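Lon211 (Mycobacterium tuberculosis, PDB 6VBK) is the N-terminal domain of a Lon protease, an ATP-dependent enzyme, and probably helps recognise the protein substrates that the enzyme degrades. Local coordinates at residues B[148-151]-B[152-155]; B[155-158]-B[159-162]. One frame throughout, in Å; residues are numbered along the deposited sequence.

Interaction 1 (B[148-151]-B[152-155])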
loop_
_atom_site.group_PDB
_atom_site.type_symbol
_atom_site.label_atom_id
_atom_site.label_comp_id
_atom_site.label_asym_id
_atom_site.label_seq_id
_atom_site.Cartn_x
_atom_site.Cartn_y
_atom_site.Cartn_z
ATOM N N ALA B 148 -21.098 28.141 -21.875
ATOM C CA ALA B 148 -21.014 29.094 -22.977
ATOM C C ALA B 148 -20.317 28.481 -24.184
ATOM O O ALA B 148 -20.734 28.699 -25.328
ATOM C CB ALA B 148 -20.289 30.360 -22.520
ATOM N N ILE B 149 -19.257 27.704 -23.948
ATOM C CA ILE B 149 -18.556 27.046 -25.048
ATOM C C ILE B 149 -19.440 25.983 -25.688
ATOM O O ILE B 149 -19.523 25.887 -26.919
ATOM C CB ILE B 149 -17.222 26.453 -24.553
ATOM C CG1 ILE B 149 -16.263 27.567 -24.130
ATOM C CG2 ILE B 149 -16.587 25.585 -25.629
ATOM C CD1 ILE B 149 -14.898 27.069 -23.700
ATOM N N LEU B 150 -20.115 25.170 -24.871
ATOM C CA LEU B 150 -20.962 24.114 -25.420
ATOM C C LEU B 150 -22.152 24.691 -26.177
ATOM O O LEU B 150 -22.494 24.210 -27.264
ATOM C CB LEU B 150 -21.439 23.185 -24.304
ATOM C CG LEU B 150 -20.397 22.226 -23.730
ATOM C CD1 LEU B 150 -20.948 21.525 -22.501
ATOM C CD2 LEU B 150 -19.969 21.213 -24.782
ATOM N N GLN B 151 -22.797 25.717 -25.618
ATOM C CA GLN B 151 -23.921 26.342 -26.308
ATOM C C GLN B 151 -23.467 27.019 -27.595
ATOM O O GLN B 151 -24.192 27.009 -28.597
ATOM C CB GLN B 151 -24.614 27.341 -25.383
ATOM C CG GLN B 151 -25.319 26.693 -24.202
ATOM C CD GLN B 151 -25.880 27.708 -23.228
ATOM O OE1 GLN B 151 -25.749 28.915 -23.427
ATOM N NE2 GLN B 151 -26.508 27.221 -22.164
ATOM N N LYS B 152 -22.270 27.611 -27.586
ATOM C CA LYS B 152 -21.704 28.140 -28.821
ATOM C C LYS B 152 -21.461 27.023 -29.827
ATOM O O LYS B 152 -21.654 27.207 -31.035
ATOM C CB LYS B 152 -20.405 28.893 -28.526
ATOM C CG LYS B 152 -19.770 29.523 -29.751
ATOM C CD LYS B 152 -20.741 30.474 -30.424
ATOM C CE LYS B 152 -20.401 30.674 -31.887
ATOM N NZ LYS B 152 -21.426 31.512 -32.569
ATOM N N ARG B 153 -21.047 25.851 -29.345
ATOM C CA ARG B 153 -20.840 24.688 -30.195
ATOM C C ARG B 153 -22.146 24.021 -30.610
ATOM O O ARG B 153 -22.142 23.207 -31.539
ATOM C CB ARG B 153 -19.943 23.678 -29.471
ATOM C CG ARG B 153 -19.304 22.625 -30.359
ATOM C CD ARG B 153 -18.548 21.607 -29.518
ATOM N NE ARG B 153 -19.183 20.294 -29.543
ATOM C CZ ARG B 153 -18.892 19.305 -28.704
ATOM N NH1 ARG B 153 -17.978 19.480 -27.759
ATOM N NH2 ARG B 153 -19.520 18.141 -28.805
ATOM N N GLY B 154 -23.259 24.349 -29.956
ATOM C CA GLY B 154 -24.522 23.712 -30.267
ATOM C C GLY B 154 -24.695 22.337 -29.670
ATOM O O GLY B 154 -25.562 21.581 -30.120
ATOM N N ALA B 155 -23.890 21.987 -28.665
ATOM C CA ALA B 155 -23.954 20.674 -28.023
ATOM C C ALA B 155 -24.935 20.754 -26.857
ATOM O O ALA B 155 -24.563 20.834 -25.685
ATOM C CB ALA B 155 -22.568 20.233 -27.570
#
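Leu150 and Arg153 run side by side and point the same way from the last turn of helix 133-153, which a Schellman motif brings to an end with Gly154 as its C-prime residue. The guanidinium of Arg153 meets the leucine through NH1, 4.0 Å from Leu150 CD2. Its chain leaves with CG anti to the backbone N (chi1 -163°) and bends at chi3, leaving one face of the guanidinium beneath the methyl of Ala155, which sits offset toward its rim. The same methyl also packs on Leu150 CD2, CB to CD2 being 3.9 Å. One leucine methyl therefore touches both the arginine and the alanine.

The backbone bonds end the helix beside this cluster. Lys152 N and Arg153 N still make ordinary helical bonds, to Ala148 O and Ile149 O. Beyond them, the positive phi of Gly154 (79°), readily adopted by glycine, turns the chain out of the helix. Ala155 N then reaches back five residues to Leu150 O at 3.0 Å, while a weak bond, 3.1 Å, joins Gly154 N to Gln151 O. On another side of the helix the aliphatic start of Lys152 rests against the carbonyls of the preceding turn, its CB 3.2 Å from Ala148 O.

Interaction 2 (B[155-158]-B[159-162]); sequences AWQV and VDVV
Val158 O accepts two backbone N-H groups: a bond from Val162 N, 3.0 Å long and nearly along the C=O axis, and a weak, more bent one from Val161 N at 3.1 Å. The same oxygen is flanked by a methyl, Val162 CG2, 3.2 Å away. That methyl also packs on CG1 of Val158, CG2 to CG1 being 3.7 Å, because the two valines stand side by side one turn apart and point the same way. Each valine thus gives a single branch to the contact, CG1 from Val158 and CG2 from Val162.

These bonds belong to the short helix 156-162 of the Lon substrate-binding domain, with Ala155 at its N-cap position. Its first turn is closed by Val159 N, which donates an almost straight bond (170°) to Ala155 O, and by Asp160 N, which approaches Trp156 O from above the carbonyl plane. Val159 holds CG1 between its backbone N and carbonyl carbon (chi1 73°), and this sets the methyl against the preceding turn, 3.4 Å from Trp156 O. The indole of Trp156 lies alongside, its CE3 3.9 Å from Val159 CG1 in an oblique approach.

Val159 and Val162 also pack against the preceding helix 133-153, on Ser147 and Val146 respectively. Gln157 and Asp160 extend from a different side of the short helix, where both are exposed. Their amide and carboxylate planes are only 15° apart, yet Gln157 NE2 remains 4.0 Å from Asp160 OD2.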
loop_
_atom_site.group_PDB
_atom_site.type_symbol
_atom_site.label_atom_id
_atom_site.label_comp_id
_atom_site.label_asym_id
_atom_site.label_seq_id
_atom_site.Cartn_x
_atom_site.Cartn_y
_atom_site.Cartn_z
ATOM N N ALA B 155 -23.890 21.987 -28.665
ATOM C CA ALA B 155 -23.954 20.674 -28.023
ATOM C C ALA B 155 -24.935 20.754 -26.857
ATOM O O ALA B 155 -24.563 20.834 -25.685
ATOM C CB ALA B 155 -22.568 20.233 -27.570
ATOM N N TRP B 156 -26.224 20.713 -27.199
ATOM C CA TRP B 156 -27.267 20.913 -26.199
ATOM C C TRP B 156 -27.518 19.666 -25.362
ATOM O O TRP B 156 -27.829 19.781 -24.171
ATOM C CB TRP B 156 -28.554 21.374 -26.879
ATOM C CG TRP B 156 -28.381 22.698 -27.540
ATOM C CD1 TRP B 156 -28.159 22.932 -28.865
ATOM C CD2 TRP B 156 -28.375 23.975 -26.899
ATOM N NE1 TRP B 156 -28.032 24.280 -29.091
ATOM C CE2 TRP B 156 -28.160 24.943 -27.900
ATOM C CE3 TRP B 156 -28.541 24.397 -25.576
ATOM C CZ2 TRP B 156 -28.107 26.305 -27.620
ATOM C CZ3 TRP B 156 -28.489 25.749 -25.301
ATOM C CH2 TRP B 156 -28.274 26.687 -26.317
ATOM N N GLN B 157 -27.397 18.479 -25.958
ATOM C CA GLN B 157 -27.476 17.253 -25.173
ATOM C C GLN B 157 -26.370 17.204 -24.125
ATOM O O GLN B 157 -26.587 16.737 -23.001
ATOM C CB GLN B 157 -27.395 16.035 -26.094
ATOM C CG GLN B 157 -27.148 14.712 -25.379
ATOM C CD GLN B 157 -28.370 14.197 -24.645
ATOM O OE1 GLN B 157 -29.122 13.377 -25.171
ATOM N NE2 GLN B 157 -28.573 14.674 -23.420
ATOM N N VAL B 158 -25.181 17.699 -24.473
ATOM C CA VAL B 158 -24.051 17.643 -23.551
ATOM C C VAL B 158 -24.210 18.676 -22.441
ATOM O O VAL B 158 -24.097 18.352 -21.253
ATOM C CB VAL B 158 -22.728 17.832 -24.313
ATOM C CG1 VAL B 158 -21.558 17.870 -23.343
ATOM C CG2 VAL B 158 -22.543 16.716 -25.331
ATOM N N VAL B 159 -24.478 19.933 -22.806
ATOM C CA VAL B 159 -24.610 20.988 -21.806
ATOM C C VAL B 159 -25.765 20.713 -20.855
ATOM O O VAL B 159 -25.755 21.190 -19.716
ATOM C CB VAL B 159 -24.768 22.364 -22.491
ATOM C CG1 VAL B 159 -26.150 22.512 -23.111
ATOM C CG2 VAL B 159 -24.493 23.489 -21.504
ATOM N N ASP B 160 -26.757 19.936 -21.294
ATOM C CA ASP B 160 -27.846 19.532 -20.410
ATOM C C ASP B 160 -27.314 18.786 -19.191
ATOM O O ASP B 160 -27.655 19.114 -18.049
ATOM C CB ASP B 160 -28.840 18.669 -21.193
ATOM C CG ASP B 160 -29.881 18.005 -20.308
ATOM O OD1 ASP B 160 -30.156 18.505 -19.198
ATOM O OD2 ASP B 160 -30.431 16.966 -20.734
ATOM N N VAL B 161 -26.466 17.783 -19.418
ATOM C CA VAL B 161 -25.995 16.937 -18.327
ATOM C C VAL B 161 -24.839 17.592 -17.580
ATOM O O VAL B 161 -24.723 17.456 -16.357
ATOM C CB VAL B 161 -25.605 15.551 -18.872
ATOM C CG1 VAL B 161 -25.150 14.636 -17.744
ATOM C CG2 VAL B 161 -26.769 14.934 -19.634
ATOM N N VAL B 162 -23.975 18.319 -18.296
ATOM C CA VAL B 162 -22.777 18.884 -17.677
ATOM C C VAL B 162 -23.146 19.821 -16.532
ATOM O O VAL B 162 -22.523 19.792 -15.463
ATOM C CB VAL B 162 -21.912 19.594 -18.737
ATOM C CG1 VAL B 162 -20.815 20.411 -18.072
ATOM C CG2 VAL B 162 -21.308 18.579 -19.692
#

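In the fold
Following the chain from the N terminus, the mixed sheet, with helix 38-50 set among its strands, precedes helix 133-153. Interaction 1 closes the C-terminal turn of that helix; interaction 2 closes the turns of the next one, helix 156-162. Both are local, and they succeed each other along the chain without nesting or crossing, sharing Ala155 at the bend. The bend folds the short helix back against the long one, leaving the two contact centres about 9 Å apart. Leu150 of interaction 1 then packs through CD1 on Val158, Val159 and Val162 of interaction 2, and Gln151 meets the Trp156 ring. Together they join consecutive helices into a helical hairpin.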